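Local coordinates for chromosomal replication initiator protein DnaA (Thermotoga maritima, PDB 2Z4S) that probably binds ATP through its AAA+ domain and assembles on the replication origin to start and regulate chromosomal replication, at residues K170-L175 with I207-V212; M164-E169 with L198-V203. All coordinates share one frame; numbering follows the deposited sequence.

Contact 1. Residues K170-L175 with I207-V212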
ATOM      1  N   LYS A 170      -4.914   7.421 -10.926  1.00 65.11           N
ATOM      2  CA  LYS A 170      -6.044   7.004 -11.743  1.00 63.50           C
ATOM      3  C   LYS A 170      -7.230   7.902 -11.467  1.00 63.45           C
ATOM      4  O   LYS A 170      -8.035   8.160 -12.351  1.00 63.85           O
ATOM      5  CB  LYS A 170      -6.448   5.555 -11.494  1.00 52.45           C
ATOM      6  CG  LYS A 170      -7.626   5.192 -12.375  1.00 52.00           C
ATOM      7  CD  LYS A 170      -7.875   3.714 -12.479  1.00 54.85           C
ATOM      8  CE  LYS A 170      -8.830   3.409 -13.633  1.00 56.13           C
ATOM      9  NZ  LYS A 170      -8.192   3.587 -14.977  1.00 55.54           N
ATOM     10  N   PHE A 171      -7.348   8.375 -10.235  1.00 65.52           N
ATOM     11  CA  PHE A 171      -8.447   9.258  -9.903  1.00 65.82           C
ATOM     12  C   PHE A 171      -8.246  10.491 -10.783  1.00 66.94           C
ATOM     13  O   PHE A 171      -9.202  11.059 -11.305  1.00 67.80           O
ATOM     14  CB  PHE A 171      -8.389   9.642  -8.430  1.00 55.76           C
ATOM     15  CG  PHE A 171      -9.679  10.177  -7.891  1.00 54.09           C
ATOM     16  CD1 PHE A 171     -10.781   9.345  -7.741  1.00 54.49           C
ATOM     17  CD2 PHE A 171      -9.786  11.504  -7.502  1.00 53.15           C
ATOM     18  CE1 PHE A 171     -11.974   9.830  -7.205  1.00 54.84           C
ATOM     19  CE2 PHE A 171     -10.973  11.997  -6.963  1.00 54.10           C
ATOM     20  CZ  PHE A 171     -12.068  11.160  -6.813  1.00 53.66           C
ATOM     21  N   LEU A 172      -6.986  10.887 -10.949  1.00 63.54           N
ATOM     22  CA  LEU A 172      -6.621  12.033 -11.777  1.00 63.11           C
ATOM     23  C   LEU A 172      -7.012  11.696 -13.216  1.00 63.70           C
ATOM     24  O   LEU A 172      -7.943  12.275 -13.756  1.00 64.88           O
ATOM     25  CB  LEU A 172      -5.107  12.289 -11.672  1.00 51.72           C
ATOM     26  CG  LEU A 172      -4.332  13.379 -12.430  1.00 49.48           C
ATOM     27  CD1 LEU A 172      -4.489  13.192 -13.933  1.00 48.44           C
ATOM     28  CD2 LEU A 172      -4.799  14.743 -11.994  1.00 47.74           C
ATOM     29  N   ASN A 173      -6.316  10.748 -13.830  1.00 56.78           N
ATOM     30  CA  ASN A 173      -6.621  10.367 -15.201  1.00 58.55           C
ATOM     31  C   ASN A 173      -8.104  10.116 -15.455  1.00 58.51           C
ATOM     32  O   ASN A 173      -8.602  10.383 -16.540  1.00 59.55           O
ATOM     33  CB  ASN A 173      -5.822   9.121 -15.606  1.00 72.92           C
ATOM     34  CG  ASN A 173      -4.352   9.420 -15.815  1.00 75.88           C
ATOM     35  OD1 ASN A 173      -3.999  10.425 -16.433  1.00 79.37           O
ATOM     36  ND2 ASN A 173      -3.485   8.548 -15.313  1.00 76.69           N
ATOM     37  N   ASP A 174      -8.818   9.607 -14.467  1.00 67.28           N
ATOM     38  CA  ASP A 174     -10.235   9.344 -14.666  1.00 67.92           C
ATOM     39  C   ASP A 174     -11.047  10.624 -14.773  1.00 67.27           C
ATOM     40  O   ASP A 174     -11.966  10.701 -15.585  1.00 68.30           O
ATOM     41  CB  ASP A 174     -10.775   8.459 -13.546  1.00 78.87           C
ATOM     42  CG  ASP A 174     -10.939   7.009 -13.979  1.00 80.60           C
ATOM     43  OD1 ASP A 174     -10.046   6.480 -14.689  1.00 79.33           O
ATOM     44  OD2 ASP A 174     -11.966   6.404 -13.597  1.00 81.88           O
ATOM     45  N   LEU A 175     -10.720  11.624 -13.956  1.00 68.09           N
ATOM     46  CA  LEU A 175     -11.423  12.906 -14.014  1.00 64.92           C
ATOM     47  C   LEU A 175     -11.127  13.527 -15.374  1.00 65.17           C
ATOM     48  O   LEU A 175     -12.041  13.844 -16.125  1.00 64.76           O
ATOM     49  CB  LEU A 175     -10.940  13.861 -12.920  1.00 38.32           C
ATOM     50  CG  LEU A 175     -11.957  14.317 -11.871  1.00 35.77           C
ATOM     51  CD1 LEU A 175     -11.408  15.544 -11.177  1.00 32.53           C
ATOM     52  CD2 LEU A 175     -13.298  14.618 -12.503  1.00 33.04           C
ATOM     53  N   ILE A 207      -0.534  16.455  -5.372  1.00 72.30           N
ATOM     54  CA  ILE A 207       0.115  17.699  -4.980  1.00 74.23           C
ATOM     55  C   ILE A 207       0.090  18.640  -6.186  1.00 75.07           C
ATOM     56  O   ILE A 207       0.540  18.282  -7.278  1.00 75.34           O
ATOM     57  CB  ILE A 207       1.569  17.450  -4.580  1.00 70.20           C
ATOM     58  CG1 ILE A 207       1.606  16.531  -3.369  1.00 72.05           C
ATOM     59  CG2 ILE A 207       2.257  18.755  -4.262  1.00 70.18           C
ATOM     60  CD1 ILE A 207       2.992  16.082  -3.013  1.00 72.53           C
ATOM     61  N   GLY A 208      -0.440  19.841  -5.988  1.00 76.98           N
ATOM     62  CA  GLY A 208      -0.517  20.789  -7.084  1.00 77.05           C
ATOM     63  C   GLY A 208      -1.791  20.585  -7.882  1.00 76.83           C
ATOM     64  O   GLY A 208      -2.426  21.540  -8.313  1.00 77.28           O
ATOM     65  N   LYS A 209      -2.178  19.333  -8.068  1.00 60.48           N
ATOM     66  CA  LYS A 209      -3.383  19.016  -8.817  1.00 59.35           C
ATOM     67  C   LYS A 209      -4.641  19.504  -8.093  1.00 59.29           C
ATOM     68  O   LYS A 209      -5.550  18.712  -7.846  1.00 58.54           O
ATOM     69  CB  LYS A 209      -3.460  17.503  -9.017  1.00 59.16           C
ATOM     70  CG  LYS A 209      -2.111  16.859  -9.268  1.00 58.28           C
ATOM     71  CD  LYS A 209      -1.546  17.207 -10.634  1.00 58.60           C
ATOM     72  CE  LYS A 209      -0.083  16.789 -10.743  1.00 58.26           C
ATOM     73  NZ  LYS A 209       0.493  16.989 -12.101  1.00 57.81           N
ATOM     74  N   THR A 210      -4.708  20.797  -7.768  1.00 69.28           N
ATOM     75  CA  THR A 210      -5.877  21.332  -7.051  1.00 70.93           C
ATOM     76  C   THR A 210      -7.200  21.078  -7.767  1.00 69.94           C
ATOM     77  O   THR A 210      -8.266  21.120  -7.144  1.00 68.63           O
ATOM     78  CB  THR A 210      -5.756  22.863  -6.743  1.00 81.34           C
ATOM     79  OG1 THR A 210      -5.396  23.574  -7.934  1.00 83.00           O
ATOM     80  CG2 THR A 210      -4.713  23.113  -5.643  1.00 81.22           C
ATOM     81  N   GLY A 211      -7.133  20.814  -9.069  1.00 58.64           N
ATOM     82  CA  GLY A 211      -8.353  20.524  -9.795  1.00 59.65           C
ATOM     83  C   GLY A 211      -8.949  19.268  -9.184  1.00 60.86           C
ATOM     84  O   GLY A 211     -10.027  19.300  -8.567  1.00 59.53           O
ATOM     85  N   VAL A 212      -8.221  18.162  -9.343  1.00 72.25           N
ATOM     86  CA  VAL A 212      -8.622  16.867  -8.800  1.00 72.46           C
ATOM     87  C   VAL A 212      -8.872  16.968  -7.301  1.00 72.29           C
ATOM     88  O   VAL A 212      -9.858  16.431  -6.799  1.00 72.40           O
ATOM     89  CB  VAL A 212      -7.534  15.798  -9.023  1.00 95.11           C
ATOM     90  CG1 VAL A 212      -7.813  14.584  -8.147  1.00 97.03           C
ATOM     91  CG2 VAL A 212      -7.506  15.377 -10.482  1.00 96.21           C
TER
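V212 packs into a small apolar patch made by F171, L172 and L175, where two helices on one side of the AAA+ core meet. V212 lies in the first turn of helix 210-224. The three partners lie in the early turns of helix 168-182. The two methyls of V212 share the work. CG1 goes to the aromatic ring: it sits 3.7 Å from CD2 of F171, at the ring edge and near the ring plane. CG2 faces the leucines. CG2 of V212 lies 3.7 Å from CA of L172, so it comes close to the backbone of the opposing helix. The L172 side chain meets V212 at about a right angle. CG of L172 is anti to the backbone N (chi1 178°), and this carries CD2 nearer to V212. The side chains of L175 and V212 pass alongside each other with opposite headings, CD1 of L175 lying 3.9 Å from CA of V212. K209 holds the N-cap position of helix 210-224. It adds only a peripheral touch, its CB lying 4.3 Å from CD2 of L172. The contact rests on apolar packing. Around it, L216 and T219 of helix 210-224 continue the packing on F171. Helix 184-193 flanks helix 168-182: Y191 meets the F171 ring edge-to-face, and L184 and F187 touch L175.

Contact 2. Residues M164-E169 with L198-V203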
ATOM      1  N   MET A 164     -13.698  -0.793  -3.724  1.00 55.62           N
ATOM      2  CA  MET A 164     -12.962  -0.068  -4.747  1.00 54.14           C
ATOM      3  C   MET A 164     -11.550   0.346  -4.341  1.00 51.66           C
ATOM      4  O   MET A 164     -11.355   1.124  -3.396  1.00 49.72           O
ATOM      5  CB  MET A 164     -13.765   1.173  -5.153  1.00 78.31           C
ATOM      6  CG  MET A 164     -13.059   2.120  -6.115  1.00 81.42           C
ATOM      7  SD  MET A 164     -12.922   1.483  -7.784  1.00 84.79           S
ATOM      8  CE  MET A 164     -14.545   1.910  -8.413  1.00 84.87           C
ATOM      9  N   TYR A 165     -10.569  -0.193  -5.061  1.00 51.62           N
ATOM     10  CA  TYR A 165      -9.165   0.128  -4.834  1.00 49.43           C
ATOM     11  C   TYR A 165      -8.793   0.982  -6.024  1.00 48.95           C
ATOM     12  O   TYR A 165      -9.174   0.672  -7.140  1.00 49.33           O
ATOM     13  CB  TYR A 165      -8.286  -1.124  -4.826  1.00 42.90           C
ATOM     14  CG  TYR A 165      -6.814  -0.790  -4.771  1.00 40.79           C
ATOM     15  CD1 TYR A 165      -6.245  -0.252  -3.618  1.00 40.65           C
ATOM     16  CD2 TYR A 165      -6.014  -0.919  -5.898  1.00 39.57           C
ATOM     17  CE1 TYR A 165      -4.918   0.160  -3.596  1.00 40.21           C
ATOM     18  CE2 TYR A 165      -4.690  -0.511  -5.891  1.00 38.94           C
ATOM     19  CZ  TYR A 165      -4.149   0.030  -4.743  1.00 40.52           C
ATOM     20  OH  TYR A 165      -2.854   0.484  -4.756  1.00 39.29           O
ATOM     21  N   ILE A 166      -8.048   2.050  -5.799  1.00 51.79           N
ATOM     22  CA  ILE A 166      -7.694   2.925  -6.899  1.00 52.25           C
ATOM     23  C   ILE A 166      -6.408   3.658  -6.606  1.00 53.55           C
ATOM     24  O   ILE A 166      -5.843   3.542  -5.522  1.00 53.97           O
ATOM     25  CB  ILE A 166      -8.819   3.963  -7.139  1.00 48.74           C
ATOM     26  CG1 ILE A 166      -9.108   4.070  -8.627  1.00 49.87           C
ATOM     27  CG2 ILE A 166      -8.443   5.316  -6.559  1.00 46.84           C
ATOM     28  CD1 ILE A 166     -10.007   2.952  -9.157  1.00 51.94           C
ATOM     29  N   THR A 167      -5.951   4.427  -7.579  1.00 59.17           N
ATOM     30  CA  THR A 167      -4.742   5.203  -7.400  1.00 60.10           C
ATOM     31  C   THR A 167      -5.071   6.665  -7.580  1.00 61.72           C
ATOM     32  O   THR A 167      -5.817   7.028  -8.486  1.00 62.52           O
ATOM     33  CB  THR A 167      -3.682   4.806  -8.406  1.00 50.12           C
ATOM     34  OG1 THR A 167      -3.075   3.585  -7.981  1.00 48.76           O
ATOM     35  CG2 THR A 167      -2.634   5.878  -8.515  1.00 51.42           C
ATOM     36  N   SER A 168      -4.526   7.505  -6.708  1.00 55.52           N
ATOM     37  CA  SER A 168      -4.776   8.931  -6.815  1.00 57.11           C
ATOM     38  C   SER A 168      -4.552   9.310  -8.259  1.00 57.03           C
ATOM     39  O   SER A 168      -5.328  10.063  -8.835  1.00 56.60           O
ATOM     40  CB  SER A 168      -3.836   9.713  -5.906  1.00 85.76           C
ATOM     41  OG  SER A 168      -4.235   9.575  -4.550  1.00 90.05           O
ATOM     42  N   GLU A 169      -3.496   8.768  -8.855  1.00 65.60           N
ATOM     43  CA  GLU A 169      -3.224   9.056 -10.251  1.00 66.12           C
ATOM     44  C   GLU A 169      -4.407   8.638 -11.116  1.00 66.07           C
ATOM     45  O   GLU A 169      -4.857   9.411 -11.959  1.00 66.24           O
ATOM     46  CB  GLU A 169      -1.972   8.333 -10.745  1.00 61.92           C
ATOM     47  CG  GLU A 169      -1.657   8.686 -12.187  1.00 63.20           C
ATOM     48  CD  GLU A 169      -0.510   7.895 -12.774  1.00 65.44           C
ATOM     49  OE1 GLU A 169       0.547   7.777 -12.118  1.00 65.93           O
ATOM     50  OE2 GLU A 169      -0.665   7.400 -13.909  1.00 66.88           O
ATOM     51  N   LEU A 198     -13.872   2.664  -0.350  1.00 63.81           N
ATOM     52  CA  LEU A 198     -12.995   3.248  -1.357  1.00 60.72           C
ATOM     53  C   LEU A 198     -11.578   3.316  -0.779  1.00 59.27           C
ATOM     54  O   LEU A 198     -11.346   3.940   0.258  1.00 59.63           O
ATOM     55  CB  LEU A 198     -13.542   4.644  -1.708  1.00 55.31           C
ATOM     56  CG  LEU A 198     -12.990   5.625  -2.752  1.00 55.92           C
ATOM     57  CD1 LEU A 198     -12.145   6.682  -2.080  1.00 54.70           C
ATOM     58  CD2 LEU A 198     -12.218   4.882  -3.814  1.00 55.11           C
ATOM     59  N   LEU A 199     -10.634   2.650  -1.436  1.00 49.25           N
ATOM     60  CA  LEU A 199      -9.253   2.642  -0.968  1.00 48.73           C
ATOM     61  C   LEU A 199      -8.445   3.449  -1.964  1.00 48.62           C
ATOM     62  O   LEU A 199      -8.445   3.105  -3.137  1.00 50.71           O
ATOM     63  CB  LEU A 199      -8.738   1.205  -0.941  1.00 50.35           C
ATOM     64  CG  LEU A 199      -9.709   0.170  -0.363  1.00 50.62           C
ATOM     65  CD1 LEU A 199      -9.360  -1.204  -0.888  1.00 50.76           C
ATOM     66  CD2 LEU A 199      -9.676   0.206   1.156  1.00 50.25           C
ATOM     67  N   ILE A 200      -7.760   4.507  -1.528  1.00 41.90           N
ATOM     68  CA  ILE A 200      -6.974   5.319  -2.467  1.00 42.38           C
ATOM     69  C   ILE A 200      -5.496   5.283  -2.133  1.00 42.61           C
ATOM     70  O   ILE A 200      -5.097   5.707  -1.048  1.00 42.88           O
ATOM     71  CB  ILE A 200      -7.381   6.798  -2.448  1.00 56.72           C
ATOM     72  CG1 ILE A 200      -8.898   6.944  -2.326  1.00 56.85           C
ATOM     73  CG2 ILE A 200      -6.881   7.473  -3.718  1.00 55.48           C
ATOM     74  CD1 ILE A 200      -9.326   8.334  -1.858  1.00 54.98           C
ATOM     75  N   ASP A 201      -4.682   4.819  -3.076  1.00 51.66           N
ATOM     76  CA  ASP A 201      -3.242   4.704  -2.846  1.00 52.65           C
ATOM     77  C   ASP A 201      -2.466   5.933  -3.297  1.00 53.24           C
ATOM     78  O   ASP A 201      -2.959   6.733  -4.086  1.00 54.18           O
ATOM     79  CB  ASP A 201      -2.696   3.470  -3.571  1.00 51.61           C
ATOM     80  CG  ASP A 201      -1.629   2.721  -2.765  1.00 52.25           C
ATOM     81  OD1 ASP A 201      -0.824   3.352  -2.040  1.00 51.07           O
ATOM     82  OD2 ASP A 201      -1.589   1.479  -2.886  1.00 50.80           O
ATOM     83  N   ASP A 202      -1.244   6.059  -2.789  1.00 59.62           N
ATOM     84  CA  ASP A 202      -0.346   7.164  -3.100  1.00 59.11           C
ATOM     85  C   ASP A 202      -1.065   8.444  -3.434  1.00 59.20           C
ATOM     86  O   ASP A 202      -1.277   8.743  -4.602  1.00 60.83           O
ATOM     87  CB  ASP A 202       0.557   6.800  -4.263  1.00 54.42           C
ATOM     88  CG  ASP A 202       1.470   5.654  -3.942  1.00 57.27           C
ATOM     89  OD1 ASP A 202       2.489   5.868  -3.245  1.00 58.16           O
ATOM     90  OD2 ASP A 202       1.159   4.526  -4.381  1.00 59.80           O
ATOM     91  N   VAL A 203      -1.420   9.213  -2.412  1.00 48.02           N
ATOM     92  CA  VAL A 203      -2.131  10.455  -2.636  1.00 46.17           C
ATOM     93  C   VAL A 203      -1.199  11.657  -2.763  1.00 47.11           C
ATOM     94  O   VAL A 203      -1.658  12.789  -2.790  1.00 48.20           O
ATOM     95  CB  VAL A 203      -3.158  10.700  -1.509  1.00 38.28           C
ATOM     96  CG1 VAL A 203      -2.517  11.454  -0.363  1.00 37.72           C
ATOM     97  CG2 VAL A 203      -4.361  11.427  -2.058  1.00 37.55           C
TER
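The hydroxyl of Y165 donates a hydrogen bond to D201 OD2. The 2.5 Å between OH of Y165 and OD2 of D201 is unusually short and not to be relied on. OD2 lies in the ring plane at the ring edge, and the carboxylate stands 82° to the ring. A chi1 of 173° swings the Y165 ring away from its backbone N and lets its hydroxyl reach D201. OD2 is also hydrogen-bonded to OG1 of T144, a magnesium ligand. OD1 of D201 accepts a hydrogen bond from the backbone N of D202 at 2.8 Å through its anti lone pair. Both carboxylate oxygens are thus held.

The backbones pair in parallel. L199 N bonds to M164 O, I166 N to L199 O at 2.9 Å, and D201 N to I166 O at 3.0 Å. S168 N, at the start of its helix, bonds to D201 O at 3.2 Å. S168 OG is buried beside V203, 3.5 Å from I200 CG2. Y165 CD1 packs on L199 CB at 3.9 Å. On the other face, CG2 of I166 meets CG2 of I200 at 3.9 Å, and M164 CG touches L198 CD2.

D202 belongs to the magnesium site. D201, ending a hydrophobic strand beside the P-loop, and D202 just after it fit the Walker B motif of AAA+ ATPases.

Overall arrangement
The centres of contacts 1 and 2 lie about 11 Å apart, and both belong to the AAA+ domain. Their segments alternate along the chain: 164-169 runs directly into 170-175, and 198-203 comes shortly before 207-212. Strand 163-167 leads directly into helix 168-182, and strand 197-201 is followed by helix 210-224. Contact 2 joins the two strands in the parallel sheet, where 163-167 is an outermost strand. Contact 1 joins the helices that follow them. The same two strand-helix units therefore meet twice, once in the sheet and once beside it. Contact 2 holds D202, one of the two residues of the magnesium site, near the bound ADP, whereas contact 1 is structural packing away from the annotated sites.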